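Local structure of KLLA0E08119p (Kluyveromyces lactis, 3VA7) at residues L859-Y863 with N920-K924; K926-P931 with F1098-V1102; I1051-D1055 with P1067-T1071; F963-D969 with K1134-F1138. The protein probably carboxylates urea to urea-1-carboxylate, using ATP, hydrogencarbonate and biotin, in the urea carboxylase part of a longer enzyme that is thought also to hydrolyse this product. All coordinates share one frame; numbering follows the deposited sequence.

Contact 1 of 4, residues L859-Y863 with N920-K924; sequences LNICY and NWNVK
Trp-921 lays its indole flat against Tyr-863 and points its N-H at Asn-860, so one side chain grips two residues of helix 859-875, three apart. The bond from Trp-921 NE1 to Asn-860 OD1 is 2.7 Å long and nearly straight, 171° at the hydrogen. It lies in both the indole plane and the carbonyl plane of the amide, although the amide is steeply turned against the indole; together with the stack it restricts the turning of the indole. The Tyr-863 ring makes an offset stack with the five-membered ring of Trp-921, centroids 4.4 Å apart and planes almost parallel at 4°. Because CG of Tyr-863 stands anti to its backbone N (chi1 -170°), its CB comes over the six-membered ring of Trp-921, 3.6 Å from the centroid. In return CB of Trp-921 sits over the tyrosine face. Leu-859 touches only distantly, its CD2 4.4 Å from CH2 at the rim of the Trp-921 indole, and His-1109 also stacks on Trp-921. Asn-922 turns away, as suits a polar residue on an exposed strand position. Val-923 then places CG1 3.6 Å from CE1 of Tyr-863. This is helix-on-sheet packing within the carboxyltransferase domain, helix 859-875 lying against the beginning of strand 922-934.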
loop_
_atom_site.group_PDB
_atom_site.type_symbol
_atom_site.label_atom_id
_atom_site.label_comp_id
_atom_site.label_asym_id
_atom_site.label_seq_id
_atom_site.Cartn_x
_atom_site.Cartn_y
_atom_site.Cartn_z
ATOM N N LEU A 859 35.064 -1.763 -8.032
ATOM C CA LEU A 859 34.205 -2.948 -8.069
ATOM C C LEU A 859 34.638 -4.101 -7.158
ATOM O O LEU A 859 33.772 -4.802 -6.618
ATOM C CB LEU A 859 34.109 -3.515 -9.469
ATOM C CG LEU A 859 32.803 -3.475 -10.262
ATOM C CD1 LEU A 859 32.969 -4.280 -11.519
ATOM C CD2 LEU A 859 31.639 -3.981 -9.468
ATOM N N ASN A 860 35.952 -4.325 -6.995
ATOM C CA ASN A 860 36.410 -5.451 -6.186
ATOM C C ASN A 860 35.891 -5.417 -4.745
ATOM O O ASN A 860 35.428 -6.445 -4.193
ATOM C CB ASN A 860 37.923 -5.561 -6.220
ATOM C CG ASN A 860 38.419 -6.257 -7.483
ATOM O OD1 ASN A 860 37.837 -7.247 -7.960
ATOM N ND2 ASN A 860 39.477 -5.715 -8.050
ATOM N N ILE A 861 35.975 -4.233 -4.148
ATOM C CA ILE A 861 35.403 -3.961 -2.856
ATOM C C ILE A 861 33.895 -4.377 -2.734
ATOM O O ILE A 861 33.425 -4.791 -1.665
ATOM C CB ILE A 861 35.698 -2.491 -2.515
ATOM C CG1 ILE A 861 37.168 -2.380 -2.076
ATOM C CG2 ILE A 861 34.760 -1.965 -1.503
ATOM C CD1 ILE A 861 37.668 -0.914 -1.819
ATOM N N CYS A 862 33.153 -4.332 -3.817
ATOM C CA CYS A 862 31.770 -4.752 -3.763
ATOM C C CYS A 862 31.720 -6.234 -3.606
ATOM O O CYS A 862 30.867 -6.754 -2.894
ATOM C CB CYS A 862 30.965 -4.352 -5.053
ATOM S SG CYS A 862 31.058 -2.582 -5.387
ATOM N N TYR A 863 32.594 -6.946 -4.313
ATOM C CA TYR A 863 32.600 -8.383 -4.151
ATOM C C TYR A 863 33.060 -8.732 -2.727
ATOM O O TYR A 863 32.515 -9.651 -2.084
ATOM C CB TYR A 863 33.423 -9.087 -5.197
ATOM C CG TYR A 863 33.179 -10.560 -5.122
ATOM C CD1 TYR A 863 31.895 -11.077 -5.280
ATOM C CD2 TYR A 863 34.229 -11.446 -4.814
ATOM C CE1 TYR A 863 31.666 -12.438 -5.172
ATOM C CE2 TYR A 863 34.012 -12.830 -4.714
ATOM C CZ TYR A 863 32.741 -13.309 -4.889
ATOM O OH TYR A 863 32.520 -14.679 -4.782
ATOM N N ASN A 920 39.608 -12.648 -10.465
ATOM C CA ASN A 920 38.745 -13.328 -11.452
ATOM C C ASN A 920 37.368 -13.780 -11.033
ATOM O O ASN A 920 36.794 -14.672 -11.689
ATOM C CB ASN A 920 39.465 -14.519 -12.112
ATOM C CG ASN A 920 40.804 -14.125 -12.748
ATOM O OD1 ASN A 920 41.257 -12.970 -12.655
ATOM N ND2 ASN A 920 41.455 -15.093 -13.353
ATOM N N TRP A 921 36.817 -13.165 -9.983
ATOM C CA TRP A 921 35.535 -13.607 -9.405
ATOM C C TRP A 921 34.332 -13.504 -10.368
ATOM O O TRP A 921 34.377 -12.750 -11.343
ATOM C CB TRP A 921 35.261 -12.851 -8.114
ATOM C CG TRP A 921 35.290 -11.333 -8.224
ATOM C CD1 TRP A 921 36.377 -10.500 -8.019
ATOM C CD2 TRP A 921 34.178 -10.465 -8.505
ATOM N NE1 TRP A 921 36.004 -9.190 -8.175
ATOM C CE2 TRP A 921 34.666 -9.135 -8.475
ATOM C CE3 TRP A 921 32.831 -10.687 -8.805
ATOM C CZ2 TRP A 921 33.853 -8.029 -8.738
ATOM C CZ3 TRP A 921 32.005 -9.580 -9.064
ATOM C CH2 TRP A 921 32.527 -8.266 -9.013
ATOM N N ASN A 922 33.274 -14.261 -10.107
ATOM C CA ASN A 922 32.009 -14.042 -10.790
ATOM C C ASN A 922 30.793 -14.092 -9.869
ATOM O O ASN A 922 30.900 -14.541 -8.755
ATOM C CB ASN A 922 31.837 -14.987 -11.970
ATOM C CG ASN A 922 32.002 -16.435 -11.591
ATOM O OD1 ASN A 922 33.103 -16.960 -11.686
ATOM N ND2 ASN A 922 30.921 -17.090 -11.157
ATOM N N VAL A 923 29.650 -13.578 -10.324
ATOM C CA VAL A 923 28.407 -13.526 -9.527
ATOM C C VAL A 923 27.222 -13.686 -10.452
ATOM O O VAL A 923 27.276 -13.299 -11.603
ATOM C CB VAL A 923 28.207 -12.158 -8.793
ATOM C CG1 VAL A 923 28.920 -12.103 -7.552
ATOM C CG2 VAL A 923 28.642 -10.999 -9.661
ATOM N N LYS A 924 26.148 -14.255 -9.955
ATOM C CA LYS A 924 24.894 -14.279 -10.686
ATOM C C LYS A 924 24.490 -12.818 -10.837
ATOM O O LYS A 924 24.625 -12.011 -9.892
ATOM C CB LYS A 924 23.827 -15.051 -9.903
ATOM C CG LYS A 924 24.103 -16.575 -9.680
ATOM C CD LYS A 924 23.022 -17.517 -10.351
ATOM C CE LYS A 924 21.832 -17.867 -9.381
ATOM N NZ LYS A 924 20.591 -18.394 -10.098
#

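Contact 2 of 4, residues K926-P931 with F1098-V1102; sequences KIFKLP and FKIDV
The ring of Phe-928 receives CG1 of Val-1102 squarely over one face, 3.6 Å from the centroid and 12° off the normal, a CH-pi contact. The two side chains lie alongside each other and point the same way. The methyl CG2 of Ile-1100 comes to CD2 of the same ring at a slant, at 4.0 Å, and also touches CD2 of Leu-930. Phe-1098 meets Pro-931 obliquely, its CZ 4.1 Å from CG of the proline; CG of Phe-1098 is anti to the backbone N, and this chi1 of 173° carries the ring to Pro-931. Both residues also rest on Ile-1089 of helix 1083-1094, so apolar types suit this side.

The backbones join as antiparallel strands of the mixed sheet in the carboxyltransferase domain. Phe-928 and Val-1102 are directly opposed, as a non-hydrogen-bonded pair, and so share a face of the sheet. Lys-929 N donates to Asp-1101 O over 2.9 Å in a nearly straight bond, and CA of Val-1102 approaches Ile-927 O at 3.3 Å. On the other side of the same Lys-929 and Asp-1101 pair a water bridges, donating to Lys-929 O (2.7 Å) and accepting from Asp-1101 N, in place of a direct bond. On the other face the long chain of Lys-929 runs beside Asp-1101. CD of the lysine lies 3.8 Å from OD1 of the aspartate, but the charged ends do not meet. Hydrophilic types fit this more exposed side, where Lys-929 also touches Glu-1077.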
loop_
_atom_site.group_PDB
_atom_site.type_symbol
_atom_site.label_atom_id
_atom_site.label_comp_id
_atom_site.label_asym_id
_atom_site.label_seq_id
_atom_site.Cartn_x
_atom_site.Cartn_y
_atom_site.Cartn_z
ATOM N N LYS A 926 21.279 -10.540 -12.662
ATOM C CA LYS A 926 20.073 -10.264 -13.499
ATOM C C LYS A 926 20.166 -8.928 -14.276
ATOM O O LYS A 926 20.523 -7.894 -13.713
ATOM C CB LYS A 926 18.745 -10.331 -12.705
ATOM C CG LYS A 926 18.428 -11.701 -12.103
ATOM C CD LYS A 926 17.013 -11.809 -11.527
ATOM C CE LYS A 926 16.938 -12.891 -10.407
ATOM N NZ LYS A 926 17.392 -12.386 -9.010
ATOM N N ILE A 927 19.881 -8.990 -15.573
ATOM C CA ILE A 927 19.949 -7.823 -16.506
ATOM C C ILE A 927 18.552 -7.342 -16.814
ATOM O O ILE A 927 17.766 -8.052 -17.438
ATOM C CB ILE A 927 20.638 -8.176 -17.887
ATOM C CG1 ILE A 927 22.024 -8.782 -17.667
ATOM C CG2 ILE A 927 20.755 -6.953 -18.774
ATOM C CD1 ILE A 927 22.456 -9.609 -18.830
ATOM N N PHE A 928 18.265 -6.142 -16.343
ATOM C CA PHE A 928 16.976 -5.506 -16.531
ATOM C C PHE A 928 17.081 -4.471 -17.655
ATOM O O PHE A 928 17.960 -3.584 -17.612
ATOM C CB PHE A 928 16.553 -4.798 -15.221
ATOM C CG PHE A 928 16.032 -5.741 -14.138
ATOM C CD1 PHE A 928 16.907 -6.523 -13.400
ATOM C CD2 PHE A 928 14.663 -5.860 -13.893
ATOM C CE1 PHE A 928 16.434 -7.436 -12.390
ATOM C CE2 PHE A 928 14.182 -6.767 -12.896
ATOM C CZ PHE A 928 15.088 -7.542 -12.133
ATOM N N LYS A 929 16.179 -4.560 -18.635
ATOM C CA LYS A 929 16.032 -3.502 -19.627
ATOM C C LYS A 929 14.732 -2.732 -19.414
ATOM O O LYS A 929 13.604 -3.279 -19.589
ATOM C CB LYS A 929 16.099 -4.098 -21.036
ATOM C CG LYS A 929 17.552 -4.233 -21.491
ATOM C CD LYS A 929 17.727 -5.284 -22.529
ATOM C CE LYS A 929 19.230 -5.420 -22.817
ATOM N NZ LYS A 929 19.414 -6.525 -23.803
ATOM N N LEU A 930 14.878 -1.467 -19.033
ATOM C CA LEU A 930 13.749 -0.724 -18.510
ATOM C C LEU A 930 13.447 0.538 -19.330
ATOM O O LEU A 930 14.373 1.327 -19.619
ATOM C CB LEU A 930 14.061 -0.338 -17.049
ATOM C CG LEU A 930 14.224 -1.452 -15.984
ATOM C CD1 LEU A 930 14.351 -0.846 -14.635
ATOM C CD2 LEU A 930 13.009 -2.391 -16.001
ATOM N N PRO A 931 12.164 0.766 -19.680
ATOM C CA PRO A 931 11.808 1.927 -20.484
ATOM C C PRO A 931 11.993 3.200 -19.695
ATOM O O PRO A 931 11.598 3.258 -18.544
ATOM C CB PRO A 931 10.309 1.737 -20.739
ATOM C CG PRO A 931 9.859 0.872 -19.633
ATOM C CD PRO A 931 10.972 0.013 -19.249
ATOM N N PHE A 1098 2.501 -5.867 -17.924
ATOM C CA PHE A 1098 3.692 -5.431 -18.633
ATOM C C PHE A 1098 4.866 -6.385 -18.376
ATOM O O PHE A 1098 5.232 -6.666 -17.261
ATOM C CB PHE A 1098 4.041 -3.974 -18.264
ATOM C CG PHE A 1098 5.359 -3.511 -18.831
ATOM C CD1 PHE A 1098 5.475 -3.141 -20.179
ATOM C CD2 PHE A 1098 6.494 -3.468 -18.041
ATOM C CE1 PHE A 1098 6.669 -2.738 -20.696
ATOM C CE2 PHE A 1098 7.706 -3.061 -18.576
ATOM C CZ PHE A 1098 7.797 -2.703 -19.895
ATOM N N LYS A 1099 5.486 -6.841 -19.440
ATOM C CA LYS A 1099 6.475 -7.890 -19.408
ATOM C C LYS A 1099 7.867 -7.288 -19.273
ATOM O O LYS A 1099 8.541 -6.935 -20.245
ATOM C CB LYS A 1099 6.307 -8.749 -20.666
ATOM C CG LYS A 1099 7.502 -9.622 -21.040
ATOM C CD LYS A 1099 7.608 -10.891 -20.226
ATOM C CE LYS A 1099 8.708 -11.785 -20.870
ATOM N NZ LYS A 1099 8.544 -13.289 -20.706
ATOM N N ILE A 1100 8.311 -7.207 -18.040
ATOM C CA ILE A 1100 9.645 -6.739 -17.766
ATOM C C ILE A 1100 10.713 -7.583 -18.433
ATOM O O ILE A 1100 10.697 -8.792 -18.323
ATOM C CB ILE A 1100 9.918 -6.682 -16.270
ATOM C CG1 ILE A 1100 8.744 -5.978 -15.600
ATOM C CG2 ILE A 1100 11.291 -5.979 -16.021
ATOM C CD1 ILE A 1100 9.101 -5.246 -14.427
ATOM N N ASP A 1101 11.656 -6.922 -19.092
ATOM C CA ASP A 1101 12.648 -7.623 -19.832
ATOM C C ASP A 1101 13.767 -7.912 -18.880
ATOM O O ASP A 1101 14.608 -7.041 -18.604
ATOM C CB ASP A 1101 13.085 -6.817 -21.089
ATOM C CG ASP A 1101 14.269 -7.477 -21.883
ATOM O OD1 ASP A 1101 14.456 -7.111 -23.067
ATOM O OD2 ASP A 1101 15.039 -8.324 -21.355
ATOM N N VAL A 1102 13.784 -9.140 -18.387
ATOM C CA VAL A 1102 14.811 -9.614 -17.470
ATOM C C VAL A 1102 15.413 -10.905 -17.939
ATOM O O VAL A 1102 14.690 -11.862 -18.190
ATOM C CB VAL A 1102 14.234 -10.026 -16.051
ATOM C CG1 VAL A 1102 15.229 -9.676 -14.996
ATOM C CG2 VAL A 1102 12.876 -9.418 -15.761
HETATM O O HOH W 1 11.023 -4.120 -19.506
#

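Contact 3 of 4, residues I1051-D1055 with P1067-T1071; sequences ITAWD and PWLLT
A proline is seated on a tryptophan face: CB of Pro-1067 stands 3.4 Å from the centroid of the six-membered ring of Trp-1054, only 8° off the normal. This CH-pi contact joins two parts of one long loop in the carboxyltransferase domain, between strands 1045-1049 and 1075-1081, where a single backbone bridge pairs Trp-1054 with Trp-1068 without a regular strand. Two nearly straight hydrogen bonds hold the bridge. Asp-1055 N donates a hydrogen bond to Pro-1067 O at 2.9 Å, and Leu-1069 N donates one to Ala-1053 O at 3.2 Å, the donor standing well above the carbonyl plane.

With CG of Trp-1054 anti to the backbone N (chi1 170°), the indole folds back alongside the proline ring, and Tyr-601 touches both. A proline suits the place because its rigid ring offers aliphatic carbons to the indole while its carbonyl still accepts a bond. CZ3 of Trp-1054 also reaches the edge of the Trp-1068 indole, 4.0 Å from CE3. On the opposite flank of the backbone, CD1 of Leu-1069 packs on CB of Asp-1055; the carboxylate of this aspartate accepts from the backbone N of Ile-1059 and Gly-1060 and from His-1062 NE2, tying down the intervening loop. Thr-1052 suits the bend before the bridge, since its OG1 accepts from Trp-1054 N in an ST turn and also bonds to Asn-1036 O. A water donates to Ala-1053 O at 2.8 Å and accepts from Leu-1070 N.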
loop_
_atom_site.group_PDB
_atom_site.type_symbol
_atom_site.label_atom_id
_atom_site.label_comp_id
_atom_site.label_asym_id
_atom_site.label_seq_id
_atom_site.Cartn_x
_atom_site.Cartn_y
_atom_site.Cartn_z
ATOM N N ILE A 1051 9.733 2.904 -14.693
ATOM C CA ILE A 1051 8.778 2.251 -13.820
ATOM C C ILE A 1051 9.487 1.883 -12.505
ATOM O O ILE A 1051 10.679 1.522 -12.504
ATOM C CB ILE A 1051 8.250 0.900 -14.417
ATOM C CG1 ILE A 1051 9.422 -0.106 -14.602
ATOM C CG2 ILE A 1051 7.412 1.141 -15.629
ATOM C CD1 ILE A 1051 9.109 -1.396 -15.242
ATOM N N THR A 1052 8.724 1.900 -11.414
ATOM C CA THR A 1052 9.228 1.510 -10.106
ATOM C C THR A 1052 9.770 0.113 -10.126
ATOM O O THR A 1052 9.178 -0.784 -10.716
ATOM C CB THR A 1052 8.120 1.576 -9.008
ATOM O OG1 THR A 1052 8.718 1.269 -7.737
ATOM C CG2 THR A 1052 6.993 0.634 -9.313
ATOM N N ALA A 1053 10.901 -0.065 -9.482
ATOM C CA ALA A 1053 11.447 -1.377 -9.348
ATOM C C ALA A 1053 11.021 -1.932 -7.957
ATOM O O ALA A 1053 11.785 -2.679 -7.299
ATOM C CB ALA A 1053 12.943 -1.290 -9.493
ATOM N N TRP A 1054 9.824 -1.549 -7.504
ATOM C CA TRP A 1054 9.211 -2.169 -6.328
ATOM C C TRP A 1054 7.797 -2.596 -6.633
ATOM O O TRP A 1054 6.984 -1.774 -7.013
ATOM C CB TRP A 1054 9.175 -1.178 -5.194
ATOM C CG TRP A 1054 8.359 -1.583 -3.997
ATOM C CD1 TRP A 1054 7.023 -1.292 -3.742
ATOM C CD2 TRP A 1054 8.843 -2.301 -2.838
ATOM N NE1 TRP A 1054 6.669 -1.785 -2.495
ATOM C CE2 TRP A 1054 7.753 -2.421 -1.934
ATOM C CE3 TRP A 1054 10.094 -2.873 -2.490
ATOM C CZ2 TRP A 1054 7.867 -3.102 -0.715
ATOM C CZ3 TRP A 1054 10.208 -3.520 -1.257
ATOM C CH2 TRP A 1054 9.092 -3.630 -0.382
ATOM N N ASP A 1055 7.486 -3.860 -6.437
ATOM C CA ASP A 1055 6.207 -4.425 -6.838
ATOM C C ASP A 1055 5.539 -4.839 -5.516
ATOM O O ASP A 1055 5.613 -6.007 -5.063
ATOM C CB ASP A 1055 6.503 -5.588 -7.809
ATOM C CG ASP A 1055 5.285 -6.444 -8.168
ATOM O OD1 ASP A 1055 4.143 -6.155 -7.702
ATOM O OD2 ASP A 1055 5.481 -7.454 -8.913
ATOM N N PRO A 1067 8.933 -8.224 -3.326
ATOM C CA PRO A 1067 8.669 -6.870 -3.873
ATOM C C PRO A 1067 9.874 -6.128 -4.459
ATOM O O PRO A 1067 9.712 -5.415 -5.443
ATOM C CB PRO A 1067 8.115 -6.087 -2.672
ATOM C CG PRO A 1067 7.722 -7.096 -1.668
ATOM C CD PRO A 1067 8.620 -8.295 -1.882
ATOM N N TRP A 1068 11.068 -6.268 -3.901
ATOM C CA TRP A 1068 12.206 -5.571 -4.485
ATOM C C TRP A 1068 12.740 -6.342 -5.691
ATOM O O TRP A 1068 13.185 -7.479 -5.557
ATOM C CB TRP A 1068 13.309 -5.313 -3.470
ATOM C CG TRP A 1068 13.859 -6.541 -2.774
ATOM C CD1 TRP A 1068 15.011 -7.210 -3.082
ATOM C CD2 TRP A 1068 13.278 -7.235 -1.649
ATOM N NE1 TRP A 1068 15.183 -8.299 -2.230
ATOM C CE2 TRP A 1068 14.144 -8.327 -1.336
ATOM C CE3 TRP A 1068 12.127 -7.035 -0.872
ATOM C CZ2 TRP A 1068 13.891 -9.214 -0.283
ATOM C CZ3 TRP A 1068 11.854 -7.935 0.184
ATOM C CH2 TRP A 1068 12.734 -9.015 0.464
ATOM N N LEU A 1069 12.668 -5.734 -6.869
ATOM C CA LEU A 1069 12.971 -6.445 -8.087
ATOM C C LEU A 1069 14.487 -6.614 -8.281
ATOM O O LEU A 1069 14.937 -7.586 -8.914
ATOM C CB LEU A 1069 12.309 -5.756 -9.274
ATOM C CG LEU A 1069 10.924 -6.150 -9.836
ATOM C CD1 LEU A 1069 10.012 -6.917 -8.879
ATOM C CD2 LEU A 1069 10.132 -4.988 -10.502
ATOM N N LEU A 1070 15.290 -5.703 -7.722
ATOM C CA LEU A 1070 16.734 -5.749 -7.954
ATOM C C LEU A 1070 17.564 -6.362 -6.845
ATOM O O LEU A 1070 17.145 -6.429 -5.701
ATOM C CB LEU A 1070 17.267 -4.353 -8.271
ATOM C CG LEU A 1070 16.481 -3.558 -9.308
ATOM C CD1 LEU A 1070 17.020 -2.195 -9.471
ATOM C CD2 LEU A 1070 16.453 -4.263 -10.656
ATOM N N THR A 1071 18.774 -6.795 -7.192
ATOM C CA THR A 1071 19.706 -7.318 -6.214
ATOM C C THR A 1071 21.053 -6.708 -6.553
ATOM O O THR A 1071 21.349 -6.479 -7.745
ATOM C CB THR A 1071 19.819 -8.845 -6.355
ATOM O OG1 THR A 1071 18.561 -9.438 -6.082
ATOM C CG2 THR A 1071 20.857 -9.388 -5.395
HETATM O O HOH W 2 14.344 -3.337 -6.375
#

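Contact 4 of 4, residues F963-D969 with K1134-F1138; sequences FIADVND and KADEF
Lys-1134 of helix 1133-1142 plants its ammonium group on the C-terminal end of helix 960-967, in the carboxyltransferase region. NZ lies 2.7 Å from OD2 of Asp-966 in a salt bridge, met nearly along the C-O axis, and donates as well to the backbone O of Asp-966 at 2.9 Å. A longer salt bridge, 3.6 Å from NZ to OD2 of Asp-969, completes the network. Next to it, Phe-1138 is the apolar centre. CG2 of Val-967 approaches its CD2 while CB of the valine lies over the ring face, and the edge of Phe-963 is directed at that ring in an offset edge-to-face pair, planes 74° apart. OD1 of Asp-966 sits at the Phe-1138 edge, 3.3 Å from CZ.

Lysine suits its place by length: with the chain extended from CA outward, it spans the gap between helices whose axes stay 10.9 Å apart, and small Ala-1135 leaves room for Val-967. A Schellman motif sets the acceptors: Asp-969, with positive phi, sends its N back to Asp-966 O from the face opposite to the lysine. One turn back, Ile-964 O takes the helical bond from Asn-968 N and, from the opposite face, a side-chain bond from Asn-968 ND2.

A helix C-terminus exposes carbonyls with partial negative charge, and here two carboxylates add to it. The lysine would therefore be favoured electrostatically, probably remaining protonated.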
loop_
_atom_site.group_PDB
_atom_site.type_symbol
_atom_site.label_atom_id
_atom_site.label_comp_id
_atom_site.label_asym_id
_atom_site.label_seq_id
_atom_site.Cartn_x
_atom_site.Cartn_y
_atom_site.Cartn_z
ATOM N N PHE A 963 23.071 21.316 -15.688
ATOM C CA PHE A 963 24.135 21.143 -14.740
ATOM C C PHE A 963 25.071 19.923 -15.013
ATOM O O PHE A 963 26.299 20.125 -15.103
ATOM C CB PHE A 963 23.567 21.068 -13.340
ATOM C CG PHE A 963 24.560 20.634 -12.333
ATOM C CD1 PHE A 963 25.622 21.460 -11.991
ATOM C CD2 PHE A 963 24.467 19.375 -11.745
ATOM C CE1 PHE A 963 26.581 21.038 -11.059
ATOM C CE2 PHE A 963 25.391 18.958 -10.830
ATOM C CZ PHE A 963 26.450 19.771 -10.491
ATOM N N ILE A 964 24.536 18.690 -15.142
ATOM C CA ILE A 964 25.419 17.572 -15.441
ATOM C C ILE A 964 26.222 17.952 -16.680
ATOM O O ILE A 964 27.470 17.872 -16.685
ATOM C CB ILE A 964 24.749 16.204 -15.857
ATOM C CG1 ILE A 964 23.730 15.590 -14.862
ATOM C CG2 ILE A 964 25.843 15.206 -16.285
ATOM C CD1 ILE A 964 23.827 16.064 -13.507
ATOM N N ALA A 965 25.508 18.358 -17.732
ATOM C CA ALA A 965 26.176 18.687 -19.019
ATOM C C ALA A 965 27.251 19.734 -18.848
ATOM O O ALA A 965 28.380 19.551 -19.287
ATOM C CB ALA A 965 25.194 19.125 -20.055
ATOM N N ASP A 966 26.920 20.813 -18.172
ATOM C CA ASP A 966 27.857 21.925 -18.016
ATOM C C ASP A 966 29.103 21.575 -17.176
ATOM O O ASP A 966 30.225 21.916 -17.546
ATOM C CB ASP A 966 27.085 23.135 -17.465
ATOM C CG ASP A 966 27.889 24.439 -17.432
ATOM O OD1 ASP A 966 27.440 25.326 -16.658
ATOM O OD2 ASP A 966 28.905 24.639 -18.157
ATOM N N VAL A 967 28.925 20.880 -16.051
ATOM C CA VAL A 967 30.051 20.635 -15.154
ATOM C C VAL A 967 30.998 19.607 -15.777
ATOM O O VAL A 967 32.222 19.570 -15.511
ATOM C CB VAL A 967 29.611 20.356 -13.703
ATOM C CG1 VAL A 967 28.905 18.989 -13.581
ATOM C CG2 VAL A 967 30.801 20.447 -12.763
ATOM N N ASN A 968 30.449 18.818 -16.668
ATOM C CA ASN A 968 31.262 17.864 -17.390
ATOM C C ASN A 968 31.763 18.332 -18.757
ATOM O O ASN A 968 32.467 17.598 -19.431
ATOM C CB ASN A 968 30.468 16.579 -17.553
ATOM C CG ASN A 968 30.553 15.708 -16.351
ATOM O OD1 ASN A 968 31.577 15.064 -16.147
ATOM N ND2 ASN A 968 29.494 15.666 -15.548
ATOM N N ASP A 969 31.370 19.533 -19.176
ATOM C CA ASP A 969 31.683 20.034 -20.497
ATOM C C ASP A 969 31.200 19.199 -21.644
ATOM O O ASP A 969 31.992 18.946 -22.558
ATOM C CB ASP A 969 33.181 20.147 -20.663
ATOM C CG ASP A 969 33.631 21.557 -20.588
ATOM O OD1 ASP A 969 33.394 22.332 -21.589
ATOM O OD2 ASP A 969 34.160 21.880 -19.493
ATOM N N LYS A 1134 37.000 24.645 -13.764
ATOM C CA LYS A 1134 35.561 24.821 -13.952
ATOM C C LYS A 1134 34.721 24.011 -12.937
ATOM O O LYS A 1134 33.780 24.541 -12.321
ATOM C CB LYS A 1134 35.163 24.482 -15.387
ATOM C CG LYS A 1134 33.734 24.873 -15.703
ATOM C CD LYS A 1134 33.289 24.238 -16.985
ATOM C CE LYS A 1134 31.944 24.756 -17.418
ATOM N NZ LYS A 1134 31.543 24.183 -18.753
ATOM N N ALA A 1135 35.079 22.739 -12.768
ATOM C CA ALA A 1135 34.495 21.896 -11.738
ATOM C C ALA A 1135 34.703 22.457 -10.319
ATOM O O ALA A 1135 33.803 22.365 -9.467
ATOM C CB ALA A 1135 35.068 20.507 -11.841
ATOM N N ASP A 1136 35.873 23.056 -10.069
ATOM C CA ASP A 1136 36.162 23.660 -8.765
ATOM C C ASP A 1136 35.327 24.907 -8.475
ATOM O O ASP A 1136 34.911 25.096 -7.324
ATOM C CB ASP A 1136 37.670 23.925 -8.558
ATOM C CG ASP A 1136 38.492 22.631 -8.417
ATOM O OD1 ASP A 1136 39.650 22.634 -8.828
ATOM O OD2 ASP A 1136 37.994 21.596 -7.920
ATOM N N GLU A 1137 35.050 25.741 -9.487
ATOM C CA GLU A 1137 34.165 26.893 -9.250
ATOM C C GLU A 1137 32.791 26.349 -8.876
ATOM O O GLU A 1137 32.160 26.786 -7.891
ATOM C CB GLU A 1137 34.130 27.859 -10.454
ATOM C CG GLU A 1137 33.492 29.281 -10.217
ATOM C CD GLU A 1137 33.988 30.024 -8.946
ATOM O OE1 GLU A 1137 33.405 31.091 -8.586
ATOM O OE2 GLU A 1137 34.948 29.538 -8.287
ATOM N N PHE A 1138 32.359 25.330 -9.618
ATOM C CA PHE A 1138 31.110 24.653 -9.281
ATOM C C PHE A 1138 31.119 24.137 -7.852
ATOM O O PHE A 1138 30.167 24.391 -7.110
ATOM C CB PHE A 1138 30.807 23.513 -10.248
ATOM C CG PHE A 1138 29.939 23.903 -11.419
ATOM C CD1 PHE A 1138 28.611 24.263 -11.232
ATOM C CD2 PHE A 1138 30.444 23.849 -12.720
ATOM C CE1 PHE A 1138 27.800 24.582 -12.316
ATOM C CE2 PHE A 1138 29.657 24.174 -13.818
ATOM C CZ PHE A 1138 28.329 24.546 -13.624
#

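Overall arrangement
Contacts 1 and 2 share strand 922-934: the first packs a helix on its beginning, the second pairs its middle with strand 1101-1108. Contact 3 is the most buried and lies closest to the centre of the chain. It touches contact 2 directly, CD1 of Phe-928 packing on CD2 of Leu-1070 at 3.6 Å, and along the chain is nested inside the loops closed by contacts 2 and 4. Contact 4 stands apart, about 18 Å from contact 2 between nearest atoms, and joins two helices. Chemistry follows place: aromatic stacking with one indole bond in contact 1, backbone pairing in contacts 2 and 3, and salt bridges at the more peripheral contact 4.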